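Local coordinates for protein peptidoglycan synthase activator LpoP (Pseudomonas aeruginosa, PDB 6W5Q) that activates a peptidoglycan synthase in cell-wall synthesis as a lipoprotein, its globular C-terminal domain being a helical tetratricopeptide-repeat fold that probably serves protein binding, at residues 16-21 against 39-44; 33-38 against 53-58; 74-79 against 88-93. All coordinates share one frame; numbering follows the deposited sequence.

Interaction 1: 16-21 against 39-44; sequences LAMLTT and ERAQRI. With SO4 (sulfate ion), chain I.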
loop_
_atom_site.group_PDB
_atom_site.type_symbol
_atom_site.label_atom_id
_atom_site.label_comp_id
_atom_site.label_asym_id
_atom_site.label_seq_id
_atom_site.Cartn_x
_atom_site.Cartn_y
_atom_site.Cartn_z
ATOM N N LEU A 16 -10.078 10.444 5.493
ATOM C CA LEU A 16 -8.863 11.158 5.866
ATOM C C LEU A 16 -8.581 11.025 7.357
ATOM O O LEU A 16 -7.418 10.938 7.768
ATOM C CB LEU A 16 -8.957 12.629 5.443
ATOM C CG LEU A 16 -7.791 13.539 5.856
ATOM C CD1 LEU A 16 -6.517 13.170 5.105
ATOM C CD2 LEU A 16 -8.116 15.030 5.604
ATOM N N ALA A 17 -9.628 10.993 8.181
ATOM C CA ALA A 17 -9.418 10.804 9.612
ATOM C C ALA A 17 -8.700 9.485 9.884
ATOM O O ALA A 17 -7.730 9.441 10.652
ATOM C CB ALA A 17 -10.752 10.866 10.358
ATOM N N MET A 18 -9.152 8.401 9.243
ATOM C CA MET A 18 -8.535 7.096 9.463
ATOM C C MET A 18 -7.102 7.057 8.943
ATOM O O MET A 18 -6.205 6.530 9.614
ATOM C CB MET A 18 -9.384 6.006 8.806
ATOM C CG MET A 18 -10.701 5.728 9.560
ATOM S SD MET A 18 -10.436 5.324 11.307
ATOM C CE MET A 18 -10.985 6.812 12.139
ATOM N N LEU A 19 -6.866 7.613 7.754
ATOM C CA LEU A 19 -5.502 7.744 7.240
ATOM C C LEU A 19 -4.625 8.519 8.210
ATOM O O LEU A 19 -3.522 8.076 8.557
ATOM C CB LEU A 19 -5.509 8.434 5.867
ATOM C CG LEU A 19 -6.275 7.705 4.757
ATOM C CD1 LEU A 19 -5.913 8.236 3.382
ATOM C CD2 LEU A 19 -6.033 6.207 4.825
ATOM N N THR A 20 -5.099 9.689 8.646
ATOM C CA THR A 20 -4.354 10.496 9.612
ATOM C C THR A 20 -4.054 9.703 10.880
ATOM O O THR A 20 -2.924 9.716 11.393
ATOM C CB THR A 20 -5.151 11.746 9.964
ATOM O OG1 THR A 20 -5.252 12.583 8.811
ATOM C CG2 THR A 20 -4.475 12.506 11.082
ATOM N N THR A 21 -5.069 9.016 11.407
ATOM C CA THR A 21 -4.871 8.192 12.590
ATOM C C THR A 21 -3.873 7.069 12.318
ATOM O O THR A 21 -2.969 6.821 13.124
ATOM C CB THR A 21 -6.217 7.639 13.045
ATOM O OG1 THR A 21 -7.032 8.727 13.501
ATOM C CG2 THR A 21 -6.030 6.637 14.168
ATOM N N GLU A 39 -7.778 -0.911 7.995
ATOM C CA GLU A 39 -8.882 -1.816 7.686
ATOM C C GLU A 39 -10.222 -1.173 8.026
ATOM O O GLU A 39 -11.241 -1.499 7.412
ATOM C CB GLU A 39 -8.722 -3.150 8.427
ATOM C CG GLU A 39 -7.397 -3.850 8.212
ATOM C CD GLU A 39 -7.361 -4.682 6.943
ATOM O OE1 GLU A 39 -6.318 -5.314 6.687
ATOM O OE2 GLU A 39 -8.373 -4.705 6.204
ATOM N N ARG A 40 -10.240 -0.247 8.984
ATOM C CA ARG A 40 -11.467 0.498 9.243
ATOM C C ARG A 40 -11.726 1.492 8.117
ATOM O O ARG A 40 -12.876 1.701 7.713
ATOM C CB ARG A 40 -11.375 1.183 10.621
ATOM C CG ARG A 40 -12.660 1.907 11.095
ATOM C CD ARG A 40 -12.517 2.449 12.536
ATOM N NE ARG A 40 -13.794 2.699 13.221
ATOM C CZ ARG A 40 -14.236 3.907 13.594
ATOM N NH1 ARG A 40 -13.509 4.994 13.343
ATOM N NH2 ARG A 40 -15.411 4.042 14.220
ATOM N N ALA A 41 -10.661 2.087 7.570
ATOM C CA ALA A 41 -10.796 2.977 6.419
ATOM C C ALA A 41 -11.480 2.282 5.237
ATOM O O ALA A 41 -12.253 2.913 4.498
ATOM C CB ALA A 41 -9.413 3.496 6.014
ATOM N N GLN A 42 -11.197 0.983 5.035
ATOM C CA GLN A 42 -11.817 0.227 3.944
ATOM C C GLN A 42 -13.317 0.046 4.122
ATOM O O GLN A 42 -14.033 -0.135 3.133
ATOM C CB GLN A 42 -11.184 -1.147 3.817
ATOM C CG GLN A 42 -9.747 -1.140 3.430
ATOM C CD GLN A 42 -9.355 -2.456 2.812
ATOM O OE1 GLN A 42 -9.759 -2.771 1.699
ATOM N NE2 GLN A 42 -8.587 -3.247 3.542
ATOM N N ARG A 43 -13.817 0.038 5.360
ATOM C CA ARG A 43 -15.263 -0.048 5.552
ATOM C C ARG A 43 -15.974 1.170 4.974
ATOM O O ARG A 43 -17.128 1.071 4.533
ATOM C CB ARG A 43 -15.583 -0.199 7.032
ATOM C CG ARG A 43 -15.120 -1.519 7.629
ATOM C CD ARG A 43 -15.171 -1.457 9.155
ATOM N NE ARG A 43 -16.531 -1.317 9.667
ATOM C CZ ARG A 43 -16.815 -1.015 10.929
ATOM N NH1 ARG A 43 -15.819 -0.822 11.787
ATOM N NH2 ARG A 43 -18.080 -0.917 11.336
ATOM N N ILE A 44 -15.301 2.320 4.968
ATOM C CA ILE A 44 -15.826 3.538 4.358
ATOM C C ILE A 44 -15.507 3.595 2.868
ATOM O O ILE A 44 -16.339 4.007 2.057
ATOM C CB ILE A 44 -15.253 4.766 5.094
ATOM C CG1 ILE A 44 -15.670 4.757 6.566
ATOM C CG2 ILE A 44 -15.664 6.052 4.410
ATOM C CD1 ILE A 44 -14.491 4.856 7.505
HETATM S S SO4 I . -16.524 0.599 14.701
HETATM O O1 SO4 I . -15.296 0.042 15.275
HETATM O O2 SO4 I . -17.493 -0.433 14.364
HETATM O O3 SO4 I . -17.136 1.553 15.626
HETATM O O4 SO4 I . -16.189 1.294 13.467
#
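Met18 and Ala41 make the apolar part of this contact, with CB of Met18 3.8 Å from CB of Ala41. Their CA atoms are 5.6 Å apart. The small Ala41 is consistent with the short axis distance of 9.0 Å. At the margins, Ile44 CD1 approaches Met18 CG, and Leu19 CD2 approaches Ala41 CB.

The end of Met18 packs against the edge of the Arg40 guanidinium. Bends at chi2 (-55°) and chi3 carry SD and CE across to Arg40. Met18 CE comes within 3.3 Å of Arg40 NH1. Met18 SD lies in the guanidinium plane, 3.7 Å from Arg40 NH1.

The charged part is a sulfate, probably from the crystallisation liquor. Arg40 NE reaches its O4 at 2.8 Å, and Arg40 NH2 reaches the same oxygen at 3.0 Å. Arg43 bonds O2 through NH2 at 3.1 Å, with weak bonds from NH1 to O4 and O2. The anion bridges Arg40 and Arg43 and probably offsets part of their charge in this crystal.

Helices 13-28 and 31-44 are antiparallel (170°) and joined by a short turn. This is a helical hairpin near the surface, as in the helix pairs of tetratricopeptide-repeat folds.

Interaction 2: 33-38 against 53-58; sequences SAAASL and YRLAQV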
loop_
_atom_site.group_PDB
_atom_site.type_symbol
_atom_site.label_atom_id
_atom_site.label_comp_id
_atom_site.label_asym_id
_atom_site.label_seq_id
_atom_site.Cartn_x
_atom_site.Cartn_y
_atom_site.Cartn_z
ATOM N N SER A 33 -1.957 -1.324 15.110
ATOM C CA SER A 33 -3.102 -0.416 15.115
ATOM C C SER A 33 -3.240 0.312 13.784
ATOM O O SER A 33 -4.356 0.471 13.271
ATOM C CB SER A 33 -2.970 0.585 16.256
ATOM O OG SER A 33 -2.869 -0.094 17.483
ATOM N N ALA A 34 -2.121 0.782 13.229
ATOM C CA ALA A 34 -2.146 1.378 11.902
ATOM C C ALA A 34 -2.870 0.472 10.924
ATOM O O ALA A 34 -3.770 0.905 10.196
ATOM C CB ALA A 34 -0.720 1.661 11.423
ATOM N N ALA A 35 -2.519 -0.812 10.927
ATOM C CA ALA A 35 -3.214 -1.737 10.043
ATOM C C ALA A 35 -4.699 -1.796 10.389
ATOM O O ALA A 35 -5.555 -1.719 9.491
ATOM C CB ALA A 35 -2.557 -3.119 10.100
ATOM N N ALA A 36 -5.025 -1.866 11.691
ATOM C CA ALA A 36 -6.422 -1.864 12.114
ATOM C C ALA A 36 -7.135 -0.593 11.659
ATOM O O ALA A 36 -8.272 -0.655 11.172
ATOM C CB ALA A 36 -6.518 -2.011 13.629
ATOM N N SER A 37 -6.474 0.567 11.788
ATOM C CA SER A 37 -7.079 1.823 11.340
ATOM C C SER A 37 -7.289 1.832 9.834
ATOM O O SER A 37 -8.273 2.398 9.339
ATOM C CB SER A 37 -6.208 3.021 11.729
ATOM O OG SER A 37 -6.072 3.152 13.124
ATOM N N LEU A 38 -6.366 1.236 9.081
ATOM C CA LEU A 38 -6.548 1.193 7.639
ATOM C C LEU A 38 -7.620 0.177 7.241
ATOM O O LEU A 38 -8.331 0.388 6.251
ATOM C CB LEU A 38 -5.192 0.912 6.966
ATOM C CG LEU A 38 -4.213 2.094 7.191
ATOM C CD1 LEU A 38 -2.779 1.810 6.784
ATOM C CD2 LEU A 38 -4.696 3.385 6.479
ATOM N N TYR A 53 -2.642 1.596 -0.697
ATOM C CA TYR A 53 -1.229 1.955 -0.734
ATOM C C TYR A 53 -0.628 2.019 0.668
ATOM O O TYR A 53 0.445 1.461 0.926
ATOM C CB TYR A 53 -1.063 3.293 -1.445
ATOM C CG TYR A 53 0.364 3.778 -1.446
ATOM C CD1 TYR A 53 1.286 3.268 -2.356
ATOM C CD2 TYR A 53 0.791 4.750 -0.546
ATOM C CE1 TYR A 53 2.601 3.712 -2.374
ATOM C CE2 TYR A 53 2.100 5.202 -0.552
ATOM C CZ TYR A 53 3.002 4.678 -1.471
ATOM O OH TYR A 53 4.306 5.115 -1.483
ATOM N N ARG A 54 -1.307 2.702 1.586
ATOM C CA ARG A 54 -0.798 2.809 2.953
ATOM C C ARG A 54 -0.888 1.476 3.674
ATOM O O ARG A 54 -0.025 1.144 4.499
ATOM C CB ARG A 54 -1.587 3.868 3.733
ATOM C CG ARG A 54 -1.771 5.147 2.969
ATOM C CD ARG A 54 -1.844 6.355 3.866
ATOM N NE ARG A 54 -1.836 7.561 3.049
ATOM C CZ ARG A 54 -1.576 8.782 3.500
ATOM N NH1 ARG A 54 -1.298 8.987 4.787
ATOM N NH2 ARG A 54 -1.590 9.801 2.654
ATOM N N LEU A 55 -1.961 0.729 3.422
ATOM C CA LEU A 55 -2.102 -0.584 4.033
ATOM C C LEU A 55 -0.972 -1.512 3.595
ATOM O O LEU A 55 -0.352 -2.185 4.423
ATOM C CB LEU A 55 -3.473 -1.162 3.679
ATOM C CG LEU A 55 -3.814 -2.506 4.327
ATOM C CD1 LEU A 55 -3.401 -2.495 5.785
ATOM C CD2 LEU A 55 -5.307 -2.836 4.164
ATOM N N ALA A 56 -0.658 -1.523 2.295
ATOM C CA ALA A 56 0.451 -2.345 1.816
ATOM C C ALA A 56 1.758 -1.905 2.452
ATOM O O ALA A 56 2.619 -2.732 2.760
ATOM C CB ALA A 56 0.538 -2.269 0.287
ATOM N N GLN A 57 1.917 -0.601 2.677
ATOM C CA GLN A 57 3.137 -0.111 3.296
ATOM C C GLN A 57 3.302 -0.645 4.714
ATOM O O GLN A 57 4.383 -1.126 5.094
ATOM C CB GLN A 57 3.134 1.406 3.296
ATOM C CG GLN A 57 3.748 2.002 2.067
ATOM C CD GLN A 57 4.312 3.363 2.366
ATOM O OE1 GLN A 57 3.747 4.382 1.964
ATOM N NE2 GLN A 57 5.429 3.397 3.095
ATOM N N VAL A 58 2.238 -0.557 5.515
ATOM C CA VAL A 58 2.289 -1.011 6.901
ATOM C C VAL A 58 2.583 -2.503 6.965
ATOM O O VAL A 58 3.395 -2.952 7.784
ATOM C CB VAL A 58 0.972 -0.657 7.614
ATOM C CG1 VAL A 58 0.923 -1.261 9.013
ATOM C CG2 VAL A 58 0.842 0.841 7.676
#
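Leu38 is the main bump of this contact. It pushes from helix 31-44 into a hollow on helix 49-61 lined by Arg54, Leu55 and Val58. The floor of the hollow is partly backbone. Leu38 CD1 rests 3.6 Å from the carbonyl oxygen of Arg54 and equally close to Leu55 N. One wall is the CB of Arg54, 3.9 Å from Leu38 CD1. The other is Val58, whose CG2 is also 3.9 Å from Leu38 CD1. With chi1 at -66°, CG of Leu38 lies anti to its own carbonyl carbon, and CD1 reaches this hollow. The Arg54 chain crosses Leu38 at about a right angle. Its charged end then leads away from the contact.

Helix 49-61 sends back two bumps of its own, Leu55 and Val58. Leu55 CD1 comes up beside the base of Leu38, 4.0 Å from Leu38 CB, and also borders Ala35. Val58 fits with both branches. Its CG1 lies 4.0 Å from Ala35 N and 4.1 Å from Ala35 CB, while both CG1 and CG2 border Ala34 CB. The two alanines make a shallow surface that takes this branched side chain.

The packing is apolar and buried. Leu38 is also covered from helix 13-28 by Leu19 and Ala22. Leu55 and Ala56 meet Val71 of helix 65-78. Helix 49-61 thus packs between helices 31-44 and 65-78.

The axes lie 9.5 Å apart, with the helices running antiparallel at 157°. Leucine and valine set against alanine, between consecutive antiparallel helices, is consistent with the antiparallel helix stacking of tetratricopeptide-repeat proteins.

Interaction 3: 74-79 against 88-93; sequences RGLSYA and GLWELI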
loop_
_atom_site.group_PDB
_atom_site.type_symbol
_atom_site.label_atom_id
_atom_site.label_comp_id
_atom_site.label_asym_id
_atom_site.label_seq_id
_atom_site.Cartn_x
_atom_site.Cartn_y
_atom_site.Cartn_z
ATOM N N ARG A 74 -3.900 -5.138 -5.523
ATOM C CA ARG A 74 -5.309 -4.780 -5.569
ATOM C C ARG A 74 -5.475 -3.267 -5.716
ATOM O O ARG A 74 -6.247 -2.803 -6.558
ATOM C CB ARG A 74 -6.032 -5.316 -4.323
ATOM C CG ARG A 74 -7.543 -5.225 -4.434
ATOM C CD ARG A 74 -8.254 -6.221 -3.532
ATOM N NE ARG A 74 -8.032 -5.952 -2.119
ATOM C CZ ARG A 74 -8.773 -5.119 -1.395
ATOM N NH1 ARG A 74 -9.785 -4.449 -1.952
ATOM N NH2 ARG A 74 -8.495 -4.946 -0.113
ATOM N N GLY A 75 -4.766 -2.479 -4.906
ATOM C CA GLY A 75 -4.823 -1.029 -5.072
ATOM C C GLY A 75 -4.562 -0.599 -6.502
ATOM O O GLY A 75 -5.256 0.269 -7.043
ATOM N N LEU A 76 -3.591 -1.244 -7.148
ATOM C CA LEU A 76 -3.249 -0.941 -8.534
ATOM C C LEU A 76 -4.456 -1.063 -9.458
ATOM O O LEU A 76 -4.689 -0.196 -10.302
ATOM C CB LEU A 76 -2.131 -1.880 -8.978
ATOM C CG LEU A 76 -1.145 -1.536 -10.074
ATOM C CD1 LEU A 76 -0.630 -0.120 -9.958
ATOM C CD2 LEU A 76 -0.014 -2.518 -9.940
ATOM N N SER A 77 -5.260 -2.115 -9.299
ATOM C CA SER A 77 -6.428 -2.258 -10.160
ATOM C C SER A 77 -7.436 -1.115 -9.993
ATOM O O SER A 77 -8.283 -0.917 -10.872
ATOM C CB SER A 77 -7.102 -3.605 -9.901
ATOM O OG SER A 77 -7.400 -3.787 -8.534
ATOM N N TYR A 78 -7.376 -0.364 -8.894
ATOM C CA TYR A 78 -8.265 0.769 -8.673
ATOM C C TYR A 78 -7.583 2.091 -8.989
ATOM O O TYR A 78 -8.212 3.147 -8.894
ATOM C CB TYR A 78 -8.761 0.808 -7.218
ATOM C CG TYR A 78 -9.292 -0.487 -6.623
ATOM C CD1 TYR A 78 -9.868 -1.471 -7.414
ATOM C CD2 TYR A 78 -9.238 -0.702 -5.252
ATOM C CE1 TYR A 78 -10.358 -2.646 -6.849
ATOM C CE2 TYR A 78 -9.723 -1.857 -4.681
ATOM C CZ TYR A 78 -10.278 -2.831 -5.483
ATOM O OH TYR A 78 -10.756 -3.986 -4.907
ATOM N N ALA A 79 -6.307 2.052 -9.328
ATOM C CA ALA A 79 -5.482 3.232 -9.504
ATOM C C ALA A 79 -5.449 3.711 -10.946
ATOM O O ALA A 79 -4.598 4.532 -11.283
ATOM C CB ALA A 79 -4.056 2.939 -9.017
ATOM N N GLY A 88 3.997 4.522 -7.359
ATOM C CA GLY A 88 4.207 4.181 -5.960
ATOM C C GLY A 88 3.869 2.734 -5.654
ATOM O O GLY A 88 4.640 2.027 -4.998
ATOM N N LEU A 89 2.711 2.270 -6.126
ATOM C CA LEU A 89 2.286 0.897 -5.840
ATOM C C LEU A 89 3.250 -0.121 -6.464
ATOM O O LEU A 89 3.624 -1.113 -5.820
ATOM C CB LEU A 89 0.837 0.689 -6.322
ATOM C CG LEU A 89 -0.277 1.351 -5.465
ATOM C CD1 LEU A 89 -1.540 1.624 -6.259
ATOM C CD2 LEU A 89 -0.645 0.528 -4.199
ATOM N N TRP A 90 3.708 0.127 -7.697
ATOM C CA TRP A 90 4.657 -0.807 -8.298
ATOM C C TRP A 90 5.957 -0.880 -7.497
ATOM O O TRP A 90 6.500 -1.972 -7.292
ATOM C CB TRP A 90 4.941 -0.432 -9.750
ATOM C CG TRP A 90 3.918 -0.946 -10.713
ATOM C CD1 TRP A 90 3.151 -0.201 -11.565
ATOM C CD2 TRP A 90 3.553 -2.323 -10.945
ATOM N NE1 TRP A 90 2.333 -1.025 -12.306
ATOM C CE2 TRP A 90 2.563 -2.329 -11.951
ATOM C CE3 TRP A 90 3.972 -3.546 -10.403
ATOM C CZ2 TRP A 90 1.976 -3.505 -12.418
ATOM C CZ3 TRP A 90 3.381 -4.719 -10.872
ATOM C CH2 TRP A 90 2.392 -4.686 -11.865
ATOM N N GLU A 91 6.464 0.269 -7.029
ATOM C CA GLU A 91 7.659 0.254 -6.185
ATOM C C GLU A 91 7.430 -0.572 -4.923
ATOM O O GLU A 91 8.299 -1.346 -4.516
ATOM C CB GLU A 91 8.086 1.679 -5.818
ATOM C CG GLU A 91 9.223 1.707 -4.799
ATOM C CD GLU A 91 10.491 0.975 -5.292
ATOM O OE1 GLU A 91 10.716 0.903 -6.526
ATOM O OE2 GLU A 91 11.273 0.467 -4.443
ATOM N N LEU A 92 6.254 -0.434 -4.305
ATOM C CA LEU A 92 5.901 -1.297 -3.182
ATOM C C LEU A 92 5.906 -2.765 -3.584
ATOM O O LEU A 92 6.348 -3.628 -2.820
ATOM C CB LEU A 92 4.520 -0.918 -2.642
ATOM C CG LEU A 92 4.451 0.016 -1.436
ATOM C CD1 LEU A 92 5.222 1.313 -1.695
ATOM C CD2 LEU A 92 2.978 0.288 -1.054
ATOM N N ILE A 93 5.388 -3.075 -4.769
ATOM C CA ILE A 93 5.352 -4.467 -5.213
ATOM C C ILE A 93 6.770 -4.993 -5.435
ATOM O O ILE A 93 7.087 -6.131 -5.070
ATOM C CB ILE A 93 4.482 -4.585 -6.480
ATOM C CG1 ILE A 93 3.022 -4.292 -6.135
ATOM C CG2 ILE A 93 4.661 -5.951 -7.153
ATOM C CD1 ILE A 93 2.129 -4.118 -7.328
#
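Leu76 lays its CD2 methyl over one face of the Trp90 indole. The methyl is 3.5 Å from the centroid of the six-membered ring and 22° off the ring normal. This is a CH-pi contact, set toward the part of the ring nearest CE2 and CZ2. The Leu76 side chain crosses that of Trp90 at about a right angle. The same CD2 also touches Ile93 CD1 at 3.7 Å, so one methyl bridges two residues a turn apart on helix 83-99. The other branch, CD1, turns to Leu89 CB at 4.0 Å.

Leu89 comes from the facing helix and runs alongside Leu76, pointing the other way. It puts its CD1 3.6 Å from the backbone N of Leu76. The same methyl meets Gly75 C at 3.8 Å and Ala79 CB at 4.0 Å. Gly75 has no side chain, so Leu89 CD1 can lie on its backbone.

Away from the Leu76 contact, Arg74 NH1 donates to Tyr78 OH at 3.1 Å, with the hydroxyl oxygen in the guanidinium plane. Trp90 also packs on Ala109, Lys112 and Ala113 of helix 103-114, which places it between two helices. Its side chain lies near a bound sulfate, probably from the crystallisation liquor.

Helices 65-78 and 83-99 are antiparallel at 163°, with axes 9.8 Å apart. The two helices form an antiparallel hairpin, held together by Leu76, Leu89 and Trp90, consistent with a tetratricopeptide-repeat fold.

Overall arrangement
From the N terminus, interaction 1 closes the first loop by bringing helix 13-28 against helix 31-44. Interaction 2 then joins helix 31-44 to helix 49-61. It starts before interaction 1 has closed, so the two cross, and helix 31-44 serves both. They touch where Leu19 meets Leu38 and where Gln42 meets Leu55. Interaction 3 follows in series and ties helix 65-78 to helix 83-99, on the opposite side of the chain's centre from interaction 2. Leu92 connects it back to Tyr53, Ala56 and Gln57. A probable hydrogen bond from Arg74 to Gln42 links interactions 1 and 3. Together the contacts link five consecutive helices of the domain.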